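Local coordinates for SusD superfamily protein (Bacteroides thetaiotaomicron VPI-5482, PDB 3HDX) that probably binds polysaccharide at the outer membrane of this gut bacterium, as a member of the SusD family of carbohydrate-capturing proteins, at residues H35-D40 against I456-S461; V132-Y137 against A152-S157; A161-A166 against Y200-H205; R437-K442 against R449-G454. All blocks are in the same frame, centred on the assembly; numbering follows the deposited sequence.

Contact 1 (H35-D40 against I456-S461); sequences HWICGD and IYWPVS
W458 reaches out of an extended loop and lays its indole against C38 and I37, two neighbours on the helix that runs through H35-D40. Its CB starts toward the helix, and with CG anti to the carbonyl carbon (chi1 -78°) the bicyclic ring projects across the gap between the two backbones. C38 meets the pyrrole half and the ring fusion beside it. Its SG lies 4.3 Å from the centroid of the five-membered ring and 39° off the ring normal, an oblique sulfur-aromatic contact; the nearest ring atom is NE1, at 3.8 Å from SG. I37 takes the far end of the benzo half: its CG2 branch comes to 4.0 Å from W458 CH2, the two side chains crossing at about a right angle, while its CG1-CD1 arm leads off elsewhere.

The junction joins parts of a largely helical chain, the SusD fold, that stand more than 400 residues apart in sequence, one near the N terminus and the other near the C terminus. Helices 67-73 and 104-129 enclose the site further, V72 and I128 each touching both C38 and W458.

At the indole edge a water sits in the ring plane and accepts from W458 NE1 at 2.9 Å, a bond that probably helps hold the indole in this flip, with NE1 pointed at the water. The same water donates to C38 O at 2.7 Å, so the helix carbonyl and the indole N-H, which make no direct bond, are both served by one bridging water.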
loop_
_atom_site.group_PDB
_atom_site.type_symbol
_atom_site.label_atom_id
_atom_site.label_comp_id
_atom_site.label_asym_id
_atom_site.label_seq_id
_atom_site.Cartn_x
_atom_site.Cartn_y
_atom_site.Cartn_z
ATOM N N HIS A 35 -7.549 -3.378 -1.366
ATOM C CA HIS A 35 -6.621 -2.381 -0.828
ATOM C C HIS A 35 -7.315 -1.316 0.028
ATOM O O HIS A 35 -6.882 -1.010 1.143
ATOM C CB HIS A 35 -5.818 -1.757 -1.979
ATOM C CG HIS A 35 -4.709 -0.843 -1.528
ATOM N ND1 HIS A 35 -3.629 -1.267 -0.780
ATOM C CD2 HIS A 35 -4.497 0.471 -1.786
ATOM C CE1 HIS A 35 -2.824 -0.236 -0.574
ATOM N NE2 HIS A 35 -3.328 0.829 -1.172
ATOM N N TRP A 36 -8.449 -0.847 -0.476
ATOM C CA TRP A 36 -9.228 0.212 0.170
ATOM C C TRP A 36 -10.151 -0.330 1.232
ATOM O O TRP A 36 -10.359 0.320 2.256
ATOM C CB TRP A 36 -9.948 1.065 -0.890
ATOM C CG TRP A 36 -8.947 1.527 -1.904
ATOM C CD1 TRP A 36 -8.076 2.571 -1.796
ATOM C CD2 TRP A 36 -8.627 0.854 -3.130
ATOM N NE1 TRP A 36 -7.247 2.609 -2.893
ATOM C CE2 TRP A 36 -7.558 1.564 -3.721
ATOM C CE3 TRP A 36 -9.133 -0.293 -3.788
ATOM C CZ2 TRP A 36 -6.988 1.170 -4.939
ATOM C CZ3 TRP A 36 -8.558 -0.688 -4.995
ATOM C CH2 TRP A 36 -7.479 0.034 -5.545
ATOM N N ILE A 37 -10.738 -1.506 0.966
ATOM C CA ILE A 37 -11.629 -2.165 1.921
ATOM C C ILE A 37 -10.856 -2.484 3.202
ATOM O O ILE A 37 -11.293 -2.153 4.321
ATOM C CB ILE A 37 -12.223 -3.479 1.310
ATOM C CG1 ILE A 37 -13.237 -3.163 0.189
ATOM C CG2 ILE A 37 -12.810 -4.370 2.404
ATOM C CD1 ILE A 37 -14.455 -2.437 0.585
ATOM N N CYS A 38 -9.662 -3.060 3.035
ATOM C CA CYS A 38 -8.838 -3.442 4.179
ATOM C C CYS A 38 -8.062 -2.293 4.806
ATOM O O CYS A 38 -7.766 -2.369 6.014
ATOM C CB CYS A 38 -7.866 -4.585 3.803
ATOM S SG CYS A 38 -8.676 -6.076 3.253
ATOM N N GLY A 39 -7.694 -1.289 3.997
ATOM C CA GLY A 39 -6.830 -0.200 4.428
ATOM C C GLY A 39 -7.455 1.127 4.785
ATOM O O GLY A 39 -6.927 1.833 5.613
ATOM N N ASP A 40 -8.537 1.493 4.104
ATOM C CA ASP A 40 -9.226 2.761 4.313
ATOM C C ASP A 40 -10.571 2.630 5.016
ATOM O O ASP A 40 -10.913 3.441 5.871
ATOM C CB ASP A 40 -9.478 3.498 2.987
ATOM C CG ASP A 40 -8.259 4.168 2.455
ATOM O OD1 ASP A 40 -7.768 5.118 3.076
ATOM O OD2 ASP A 40 -7.781 3.763 1.405
ATOM N N ILE A 456 -7.812 -7.483 15.214
ATOM C CA ILE A 456 -7.258 -6.581 14.197
ATOM C C ILE A 456 -6.985 -7.306 12.882
ATOM O O ILE A 456 -6.598 -6.654 11.888
ATOM C CB ILE A 456 -5.951 -5.890 14.658
ATOM C CG1 ILE A 456 -4.853 -6.909 15.026
ATOM C CG2 ILE A 456 -6.268 -4.853 15.769
ATOM C CD1 ILE A 456 -3.453 -6.298 15.054
ATOM N N TYR A 457 -7.189 -8.624 12.837
ATOM C CA TYR A 457 -7.025 -9.380 11.586
ATOM C C TYR A 457 -8.362 -9.831 11.048
ATOM O O TYR A 457 -9.406 -9.761 11.721
ATOM C CB TYR A 457 -6.100 -10.579 11.837
ATOM C CG TYR A 457 -4.766 -10.154 12.381
ATOM C CD1 TYR A 457 -3.958 -9.321 11.643
ATOM C CD2 TYR A 457 -4.310 -10.576 13.625
ATOM C CE1 TYR A 457 -2.737 -8.923 12.103
ATOM C CE2 TYR A 457 -3.081 -10.149 14.121
ATOM C CZ TYR A 457 -2.291 -9.314 13.335
ATOM O OH TYR A 457 -1.025 -8.879 13.743
ATOM N N TRP A 458 -8.334 -10.236 9.795
ATOM C CA TRP A 458 -9.493 -10.785 9.101
ATOM C C TRP A 458 -9.635 -12.254 9.421
ATOM O O TRP A 458 -8.652 -12.960 9.697
ATOM C CB TRP A 458 -9.377 -10.625 7.568
ATOM C CG TRP A 458 -9.697 -9.256 7.146
ATOM C CD1 TRP A 458 -8.942 -8.116 7.370
ATOM C CD2 TRP A 458 -10.854 -8.843 6.413
ATOM N NE1 TRP A 458 -9.583 -7.029 6.811
ATOM C CE2 TRP A 458 -10.743 -7.442 6.201
ATOM C CE3 TRP A 458 -11.975 -9.529 5.891
ATOM C CZ2 TRP A 458 -11.747 -6.694 5.537
ATOM C CZ3 TRP A 458 -12.943 -8.792 5.200
ATOM C CH2 TRP A 458 -12.825 -7.388 5.036
ATOM N N PRO A 459 -10.876 -12.760 9.378
ATOM C CA PRO A 459 -11.032 -14.206 9.488
ATOM C C PRO A 459 -10.409 -14.910 8.263
ATOM O O PRO A 459 -10.259 -14.296 7.215
ATOM C CB PRO A 459 -12.549 -14.390 9.470
ATOM C CG PRO A 459 -13.118 -13.193 8.968
ATOM C CD PRO A 459 -12.161 -12.087 9.166
ATOM N N VAL A 460 -10.007 -16.167 8.461
ATOM C CA VAL A 460 -9.630 -17.063 7.389
ATOM C C VAL A 460 -10.941 -17.570 6.745
ATOM O O VAL A 460 -11.900 -17.902 7.433
ATOM C CB VAL A 460 -8.759 -18.239 7.917
ATOM C CG1 VAL A 460 -8.404 -19.246 6.797
ATOM C CG2 VAL A 460 -7.499 -17.690 8.568
ATOM N N SER A 461 -10.990 -17.592 5.423
ATOM C CA SER A 461 -12.186 -18.070 4.724
ATOM C C SER A 461 -12.459 -19.526 5.110
ATOM O O SER A 461 -11.547 -20.359 5.166
ATOM C CB SER A 461 -12.023 -17.982 3.211
ATOM O OG SER A 461 -13.084 -18.709 2.566
HETATM O O HOH W 1 -7.725 -4.791 7.281
#

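Contact 2 (V132-Y137 against A152-S157); sequences VPLVTY and AQTVLS
V155 points from the first turn of helix 152-169 into the bend of the loop V132-Y137, where V132 and L134, on either side of P133 in the sequence, receive it. This is the close-packed part. V155 CG2 does most of the touching: it lies 3.6 Å from V132 O and also rests on V132 CG2. The same methyl is 4.1 Å from L134 CB, so it meets a carbonyl oxygen, a valine branch and the root of a leucine. V155 CG1, anti to the backbone N (chi1 176°), lies 4.2 Å from V132 CG2. The two valines cross at about a right angle, methyl against methyl. Y122 and V126 of helix 104-129 also press on V155, which is buried.

Toward solvent the packing thins. L134 swings its CG anti to its own N (chi1 -180°), which carries CD2 out to T154 CG2 at 4.1 Å, a single methyl pair between side chains that again cross nearly at right angles. T154 is exposed and L134 only partly covered.

No hydrogen bond passes directly between the two segments. Polar ties come from residues just outside them: L134 N gives its proton to T150 OG1, and A152 N, at the start of the helix, is held by D131 OD1. A loop that leaves one long helix and folds back over the N-terminal turn of the next is what this arrangement amounts to, the hydrophobic seam of the loop connecting helices 104-129 and 152-169 in the mainly helical SusD fold.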
loop_
_atom_site.group_PDB
_atom_site.type_symbol
_atom_site.label_atom_id
_atom_site.label_comp_id
_atom_site.label_asym_id
_atom_site.label_seq_id
_atom_site.Cartn_x
_atom_site.Cartn_y
_atom_site.Cartn_z
ATOM N N VAL A 132 0.165 -16.833 8.618
ATOM C CA VAL A 132 -0.214 -17.390 7.312
ATOM C C VAL A 132 0.760 -18.514 6.987
ATOM O O VAL A 132 1.928 -18.467 7.446
ATOM C CB VAL A 132 -0.216 -16.331 6.156
ATOM C CG1 VAL A 132 -1.199 -15.198 6.418
ATOM C CG2 VAL A 132 1.200 -15.784 5.942
ATOM N N PRO A 133 0.319 -19.532 6.199
ATOM C CA PRO A 133 1.288 -20.615 5.887
ATOM C C PRO A 133 2.514 -20.117 5.087
ATOM O O PRO A 133 2.355 -19.421 4.063
ATOM C CB PRO A 133 0.475 -21.621 5.058
ATOM C CG PRO A 133 -0.920 -21.319 5.378
ATOM C CD PRO A 133 -1.062 -19.902 5.830
ATOM N N LEU A 134 3.707 -20.418 5.607
ATOM C CA LEU A 134 4.929 -19.976 4.945
ATOM C C LEU A 134 5.375 -21.026 3.913
ATOM O O LEU A 134 5.938 -22.056 4.268
ATOM C CB LEU A 134 6.020 -19.676 5.967
ATOM C CG LEU A 134 7.351 -19.193 5.372
ATOM C CD1 LEU A 134 7.236 -18.001 4.405
ATOM C CD2 LEU A 134 8.358 -18.902 6.564
ATOM N N VAL A 135 5.034 -20.770 2.657
ATOM C CA VAL A 135 5.375 -21.608 1.513
ATOM C C VAL A 135 6.557 -20.952 0.765
ATOM O O VAL A 135 6.443 -19.828 0.264
ATOM C CB VAL A 135 4.151 -21.809 0.600
ATOM C CG1 VAL A 135 4.534 -22.715 -0.607
ATOM C CG2 VAL A 135 2.947 -22.382 1.405
ATOM N N THR A 136 7.663 -21.676 0.623
ATOM C CA THR A 136 8.903 -21.135 0.034
ATOM C C THR A 136 9.311 -21.819 -1.289
ATOM O O THR A 136 10.448 -21.640 -1.778
ATOM C CB THR A 136 10.055 -21.318 1.085
ATOM O OG1 THR A 136 10.213 -22.722 1.333
ATOM C CG2 THR A 136 9.726 -20.591 2.399
ATOM N N TYR A 137 8.395 -22.627 -1.820
ATOM C CA TYR A 137 8.643 -23.438 -3.016
ATOM C C TYR A 137 7.378 -23.537 -3.854
ATOM O O TYR A 137 6.267 -23.356 -3.318
ATOM C CB TYR A 137 9.109 -24.819 -2.565
ATOM C CG TYR A 137 8.138 -25.542 -1.636
ATOM C CD1 TYR A 137 8.164 -25.315 -0.266
ATOM C CD2 TYR A 137 7.170 -26.434 -2.146
ATOM C CE1 TYR A 137 7.257 -25.908 0.570
ATOM C CE2 TYR A 137 6.286 -27.069 -1.298
ATOM C CZ TYR A 137 6.334 -26.822 0.047
ATOM O OH TYR A 137 5.472 -27.441 0.901
ATOM N N ALA A 152 3.420 -15.169 12.356
ATOM C CA ALA A 152 3.613 -13.931 11.583
ATOM C C ALA A 152 5.048 -13.437 11.680
ATOM O O ALA A 152 5.578 -12.982 10.678
ATOM C CB ALA A 152 2.658 -12.848 12.063
ATOM N N GLN A 153 5.668 -13.493 12.871
ATOM C CA GLN A 153 7.064 -13.041 13.029
ATOM C C GLN A 153 8.007 -13.825 12.119
ATOM O O GLN A 153 8.919 -13.251 11.493
ATOM C CB GLN A 153 7.522 -13.147 14.477
ATOM C CG GLN A 153 8.855 -12.489 14.752
ATOM C CD GLN A 153 9.190 -12.473 16.222
ATOM O OE1 GLN A 153 8.515 -13.097 17.047
ATOM N NE2 GLN A 153 10.241 -11.774 16.556
ATOM N N THR A 154 7.788 -15.141 12.031
ATOM C CA THR A 154 8.609 -16.006 11.168
ATOM C C THR A 154 8.439 -15.633 9.693
ATOM O O THR A 154 9.409 -15.591 8.927
ATOM C CB THR A 154 8.267 -17.474 11.424
ATOM O OG1 THR A 154 8.468 -17.720 12.833
ATOM C CG2 THR A 154 9.110 -18.408 10.580
ATOM N N VAL A 155 7.194 -15.347 9.303
ATOM C CA VAL A 155 6.908 -14.961 7.924
ATOM C C VAL A 155 7.594 -13.618 7.612
ATOM O O VAL A 155 8.208 -13.443 6.550
ATOM C CB VAL A 155 5.387 -14.899 7.658
ATOM C CG1 VAL A 155 5.127 -14.415 6.272
ATOM C CG2 VAL A 155 4.714 -16.263 7.923
ATOM N N LEU A 156 7.504 -12.666 8.532
ATOM C CA LEU A 156 8.136 -11.360 8.294
ATOM C C LEU A 156 9.654 -11.482 8.264
ATOM O O LEU A 156 10.322 -10.787 7.489
ATOM C CB LEU A 156 7.640 -10.351 9.336
ATOM C CG LEU A 156 6.151 -10.013 9.206
ATOM C CD1 LEU A 156 5.755 -9.004 10.298
ATOM C CD2 LEU A 156 5.783 -9.470 7.811
ATOM N N SER A 157 10.236 -12.354 9.091
ATOM C CA SER A 157 11.693 -12.558 9.024
ATOM C C SER A 157 12.117 -13.132 7.658
ATOM O O SER A 157 13.147 -12.732 7.102
ATOM C CB SER A 157 12.195 -13.510 10.117
ATOM O OG SER A 157 12.079 -12.939 11.384
#

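Contact 3 (A161-A166 against Y200-H205); sequences AELLTA and YSVLAH
Both L163 and L203 set CG anti to the carbonyl carbon (chi1 -75° and -76°), and each thereby sends its branch into the groove between helices 152-169 and 196-209. L163 CD1 drives against V202 CG1 at 3.5 Å, the two side chains crossing at about a right angle. Nearer the backbone, L163 CB lies against L203 CG at 3.9 Å. On the outer side L164 turns inward at its end, and its CD2 meets L203 CD1 at 3.6 Å, so L203 is wedged between two successive leucines of the partner helix.

The short helical segments run nearly antiparallel, at 154°, with their axes 9.7 Å apart. Helix 104-129 also packs here, A119 on L163 and F120 on V202; Y219 of helix 213-226 touches both L164 and L203. An alanine at L203 would lack CG and both methyls, and is likely to leave a gap beside L163 CB and take from the exposed L164 its partner on this helix.

Every close approach across the pair is between aliphatic carbons, with no hydrogen bond or charge pairing, which implies that shape fit and exclusion of water hold these two helices together here.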
loop_
_atom_site.group_PDB
_atom_site.type_symbol
_atom_site.label_atom_id
_atom_site.label_comp_id
_atom_site.label_asym_id
_atom_site.label_seq_id
_atom_site.Cartn_x
_atom_site.Cartn_y
_atom_site.Cartn_z
ATOM N N ALA A 161 14.514 -10.988 4.888
ATOM C CA ALA A 161 15.736 -11.586 4.330
ATOM C C ALA A 161 15.654 -11.655 2.813
ATOM O O ALA A 161 16.630 -11.361 2.108
ATOM C CB ALA A 161 16.018 -12.962 4.953
ATOM N N GLU A 162 14.464 -11.980 2.309
ATOM C CA GLU A 162 14.256 -12.021 0.869
ATOM C C GLU A 162 14.426 -10.659 0.224
ATOM O O GLU A 162 15.029 -10.561 -0.848
ATOM C CB GLU A 162 12.860 -12.561 0.527
ATOM C CG GLU A 162 12.675 -14.028 0.880
ATOM C CD GLU A 162 13.343 -14.925 -0.109
ATOM O OE1 GLU A 162 13.094 -14.803 -1.344
ATOM O OE2 GLU A 162 14.147 -15.778 0.370
ATOM N N LEU A 163 13.906 -9.616 0.877
ATOM C CA LEU A 163 14.012 -8.248 0.348
ATOM C C LEU A 163 15.464 -7.782 0.348
ATOM O O LEU A 163 15.947 -7.171 -0.627
ATOM C CB LEU A 163 13.125 -7.275 1.133
ATOM C CG LEU A 163 11.644 -7.421 0.799
ATOM C CD1 LEU A 163 10.750 -6.916 1.964
ATOM C CD2 LEU A 163 11.241 -6.761 -0.553
ATOM N N LEU A 164 16.182 -8.056 1.434
ATOM C CA LEU A 164 17.628 -7.675 1.497
ATOM C C LEU A 164 18.433 -8.380 0.396
ATOM O O LEU A 164 19.311 -7.778 -0.233
ATOM C CB LEU A 164 18.204 -7.906 2.905
ATOM C CG LEU A 164 17.738 -6.851 3.896
ATOM C CD1 LEU A 164 17.995 -7.346 5.292
ATOM C CD2 LEU A 164 18.447 -5.490 3.665
ATOM N N THR A 165 18.106 -9.657 0.130
ATOM C CA THR A 165 18.744 -10.401 -0.984
ATOM C C THR A 165 18.375 -9.769 -2.332
ATOM O O THR A 165 19.266 -9.476 -3.163
ATOM C CB THR A 165 18.376 -11.883 -0.935
ATOM O OG1 THR A 165 18.939 -12.443 0.247
ATOM C CG2 THR A 165 18.877 -12.656 -2.139
ATOM N N ALA A 166 17.088 -9.450 -2.506
ATOM C CA ALA A 166 16.616 -8.826 -3.788
ATOM C C ALA A 166 17.323 -7.484 -4.049
ATOM O O ALA A 166 17.699 -7.197 -5.185
ATOM C CB ALA A 166 15.108 -8.614 -3.801
ATOM N N TYR A 200 13.312 -1.339 -0.326
ATOM C CA TYR A 200 13.572 -0.652 0.956
ATOM C C TYR A 200 12.296 -0.155 1.636
ATOM O O TYR A 200 12.221 -0.170 2.866
ATOM C CB TYR A 200 14.597 0.480 0.819
ATOM C CG TYR A 200 16.047 0.043 0.828
ATOM C CD1 TYR A 200 16.635 -0.411 1.992
ATOM C CD2 TYR A 200 16.818 0.072 -0.321
ATOM C CE1 TYR A 200 17.969 -0.800 2.029
ATOM C CE2 TYR A 200 18.179 -0.277 -0.290
ATOM C CZ TYR A 200 18.743 -0.727 0.866
ATOM O OH TYR A 200 20.049 -1.110 0.924
ATOM N N SER A 201 11.317 0.268 0.849
ATOM C CA SER A 201 10.055 0.776 1.401
ATOM C C SER A 201 9.284 -0.334 2.097
ATOM O O SER A 201 8.684 -0.092 3.155
ATOM C CB SER A 201 9.182 1.493 0.344
ATOM O OG SER A 201 8.474 0.605 -0.499
ATOM N N VAL A 202 9.322 -1.541 1.525
ATOM C CA VAL A 202 8.668 -2.690 2.147
ATOM C C VAL A 202 9.404 -2.996 3.452
ATOM O O VAL A 202 8.758 -3.283 4.462
ATOM C CB VAL A 202 8.530 -3.908 1.181
ATOM C CG1 VAL A 202 7.777 -5.049 1.880
ATOM C CG2 VAL A 202 7.827 -3.497 -0.106
ATOM N N LEU A 203 10.748 -3.034 3.416
ATOM C CA LEU A 203 11.544 -3.246 4.654
ATOM C C LEU A 203 11.181 -2.243 5.733
ATOM O O LEU A 203 10.940 -2.619 6.875
ATOM C CB LEU A 203 13.062 -3.198 4.390
ATOM C CG LEU A 203 13.668 -4.434 3.726
ATOM C CD1 LEU A 203 15.106 -4.101 3.363
ATOM C CD2 LEU A 203 13.647 -5.603 4.696
ATOM N N ALA A 204 11.137 -0.963 5.361
ATOM C CA ALA A 204 10.811 0.077 6.336
ATOM C C ALA A 204 9.461 -0.190 7.017
ATOM O O ALA A 204 9.335 -0.080 8.226
ATOM C CB ALA A 204 10.813 1.489 5.678
ATOM N N HIS A 205 8.471 -0.514 6.198
ATOM C CA HIS A 205 7.135 -0.803 6.711
ATOM C C HIS A 205 7.027 -2.106 7.499
ATOM O O HIS A 205 6.239 -2.174 8.449
ATOM C CB HIS A 205 6.077 -0.641 5.623
ATOM C CG HIS A 205 5.656 0.777 5.435
ATOM N ND1 HIS A 205 4.960 1.453 6.418
ATOM C CD2 HIS A 205 5.792 1.639 4.393
ATOM C CE1 HIS A 205 4.706 2.680 5.992
ATOM N NE2 HIS A 205 5.213 2.826 4.776
#

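Contact 4 (R437-K442 against R449-G454); sequences RQKLMK and RLISSG. With EDO (1,2-ethanediol), chain D.
Two consecutive helices joined by a short turn, 430-441 and 445-453, meet near their C-terminal ends, and I451 carries the contact from the second helix. Its CD1 reaches Q438 CG at 3.8 Å and the K439 chain at CG, 4.1 Å away, running obliquely to both. Q438 bends at chi2 (54°), turning its amide to D443 and N444 in the tight connection, where NE2 and OE1 each find a hydrogen bond.

K439 bends at chi3 (66°) and carries its amine to a bound ethanediol, probably from the crystallisation liquor. NZ donates to O1 at 2.8 Å and to O2 at 3.1 Å, so the two oxygens of the diol grip the one amine; its C2 also rests 4.0 Å from I451 CG2, and the diol is bonded to W209 O as well. A leucine in place of K439 would lack the amine and would probably leave both diol hydroxyls without this donor.

At the end of the second helix, R449 O takes S453 N and S453 OG (2.8 Å), which arrive from opposite faces of the carbonyl plane. G454 then follows with positive phi, closing helix 445-453 in a Schellman motif.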
loop_
_atom_site.group_PDB
_atom_site.type_symbol
_atom_site.label_atom_id
_atom_site.label_comp_id
_atom_site.label_asym_id
_atom_site.label_seq_id
_atom_site.Cartn_x
_atom_site.Cartn_y
_atom_site.Cartn_z
ATOM N N ARG A 437 -0.248 3.341 15.430
ATOM C CA ARG A 437 -0.505 4.431 16.376
ATOM C C ARG A 437 -0.910 3.911 17.747
ATOM O O ARG A 437 -0.362 4.367 18.751
ATOM C CB ARG A 437 -1.616 5.339 15.848
ATOM C CG ARG A 437 -1.964 6.533 16.745
ATOM C CD ARG A 437 -3.314 7.121 16.448
ATOM N NE ARG A 437 -3.644 8.150 17.440
ATOM C CZ ARG A 437 -4.001 7.903 18.690
ATOM N NH1 ARG A 437 -4.155 6.651 19.125
ATOM N NH2 ARG A 437 -4.255 8.914 19.516
ATOM N N GLN A 438 -1.805 2.926 17.782
ATOM C CA GLN A 438 -2.258 2.433 19.070
ATOM C C GLN A 438 -1.131 1.784 19.871
ATOM O O GLN A 438 -1.034 1.945 21.087
ATOM C CB GLN A 438 -3.421 1.468 18.907
ATOM C CG GLN A 438 -4.025 1.057 20.267
ATOM C CD GLN A 438 -4.446 2.240 21.160
ATOM O OE1 GLN A 438 -4.231 2.191 22.383
ATOM N NE2 GLN A 438 -5.079 3.284 20.567
ATOM N N LYS A 439 -0.269 1.065 19.176
ATOM C CA LYS A 439 0.866 0.413 19.827
ATOM C C LYS A 439 1.818 1.382 20.487
ATOM O O LYS A 439 2.413 1.064 21.522
ATOM C CB LYS A 439 1.580 -0.519 18.845
ATOM C CG LYS A 439 0.699 -1.759 18.423
ATOM C CD LYS A 439 1.234 -2.504 17.196
ATOM C CE LYS A 439 2.571 -3.182 17.469
ATOM N NZ LYS A 439 3.126 -3.755 16.188
ATOM N N LEU A 440 1.954 2.570 19.897
ATOM C CA LEU A 440 2.791 3.632 20.469
ATOM C C LEU A 440 2.068 4.461 21.530
ATOM O O LEU A 440 2.648 4.743 22.566
ATOM C CB LEU A 440 3.276 4.612 19.392
ATOM C CG LEU A 440 4.389 4.137 18.461
ATOM C CD1 LEU A 440 4.487 5.000 17.154
ATOM C CD2 LEU A 440 5.701 4.053 19.187
HETATM N N MSE A 441 0.817 4.867 21.241
HETATM C CA MSE A 441 0.074 5.745 22.137
HETATM C C MSE A 441 -0.445 5.037 23.372
HETATM O O MSE A 441 -0.443 5.615 24.454
HETATM C CB MSE A 441 -1.104 6.437 21.399
HETATM C CG MSE A 441 -0.647 7.346 20.234
HETATM SE SE MSE A 441 0.286 8.912 20.816
HETATM C CE MSE A 441 -1.155 9.698 21.880
ATOM N N LYS A 442 -0.943 3.817 23.184
ATOM C CA LYS A 442 -1.559 2.998 24.234
ATOM C C LYS A 442 -2.682 3.762 24.955
ATOM O O LYS A 442 -2.847 3.638 26.184
ATOM C CB LYS A 442 -0.484 2.479 25.222
ATOM C CG LYS A 442 0.626 1.671 24.523
ATOM C CD LYS A 442 1.701 1.200 25.510
ATOM C CE LYS A 442 2.821 0.544 24.771
ATOM N N ARG A 449 -6.828 -4.370 23.491
ATOM C CA ARG A 449 -7.353 -5.753 23.614
ATOM C C ARG A 449 -7.671 -6.315 22.242
ATOM O O ARG A 449 -7.462 -7.485 22.002
ATOM C CB ARG A 449 -8.539 -5.796 24.555
ATOM C CG ARG A 449 -9.243 -7.138 24.681
ATOM C CD ARG A 449 -10.361 -7.189 23.712
ATOM N NE ARG A 449 -11.070 -8.446 23.783
ATOM C CZ ARG A 449 -12.191 -8.684 23.104
ATOM N NH1 ARG A 449 -12.749 -7.761 22.297
ATOM N NH2 ARG A 449 -12.762 -9.867 23.253
ATOM N N LEU A 450 -8.230 -5.499 21.346
ATOM C CA LEU A 450 -8.476 -5.938 19.968
ATOM C C LEU A 450 -7.172 -6.402 19.301
ATOM O O LEU A 450 -7.160 -7.403 18.574
ATOM C CB LEU A 450 -9.111 -4.807 19.161
ATOM C CG LEU A 450 -9.731 -5.177 17.813
ATOM C CD1 LEU A 450 -11.033 -5.969 17.982
ATOM C CD2 LEU A 450 -10.040 -3.939 17.010
ATOM N N ILE A 451 -6.069 -5.708 19.589
ATOM C CA ILE A 451 -4.752 -6.073 19.030
ATOM C C ILE A 451 -4.293 -7.405 19.615
ATOM O O ILE A 451 -3.968 -8.331 18.867
ATOM C CB ILE A 451 -3.695 -4.985 19.289
ATOM C CG1 ILE A 451 -4.031 -3.717 18.482
ATOM C CG2 ILE A 451 -2.268 -5.485 18.927
ATOM C CD1 ILE A 451 -3.299 -2.460 18.943
ATOM N N SER A 452 -4.309 -7.518 20.946
ATOM C CA SER A 452 -3.812 -8.737 21.595
ATOM C C SER A 452 -4.666 -9.975 21.299
ATOM O O SER A 452 -4.141 -11.097 21.233
ATOM C CB SER A 452 -3.667 -8.534 23.097
ATOM O OG SER A 452 -4.911 -8.330 23.718
ATOM N N SER A 453 -5.971 -9.760 21.108
ATOM C CA SER A 453 -6.908 -10.850 20.874
ATOM C C SER A 453 -6.978 -11.277 19.410
ATOM O O SER A 453 -7.642 -12.252 19.096
ATOM C CB SER A 453 -8.304 -10.491 21.373
ATOM O OG SER A 453 -8.848 -9.425 20.609
ATOM N N GLY A 454 -6.317 -10.556 18.498
ATOM C CA GLY A 454 -6.386 -10.913 17.095
ATOM C C GLY A 454 -7.566 -10.364 16.344
ATOM O O GLY A 454 -7.715 -10.677 15.169
HETATM C C1 EDO D . 0.545 -5.931 14.417
HETATM O O1 EDO D . 1.148 -4.625 14.390
HETATM C C2 EDO D . 0.106 -6.204 15.842
HETATM O O2 EDO D . 1.242 -6.108 16.724
#

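In the fold
Starting from the N terminus, the helix carrying 35-40 opens the longest loop, which contact 1 closes only when the chain returns at 456-461; the other three contacts are all nested inside it. Contact 2 closes early, over the short connection from helix 104-129 into helix 152-169. Contact 3 follows in series on that same helix, about 14 Å from contact 2 between centres, and joins it to helix 196-209. Much later contact 4 closes the turn between helices 430-441 and 445-453, and it touches contact 1 directly: I456 CG2 packs on I451 CG1 at 3.7 Å. Contacts 2 and 3 both use helix 152-169, while contact 1 joins helix 34-41 to the loop before helix 462-467.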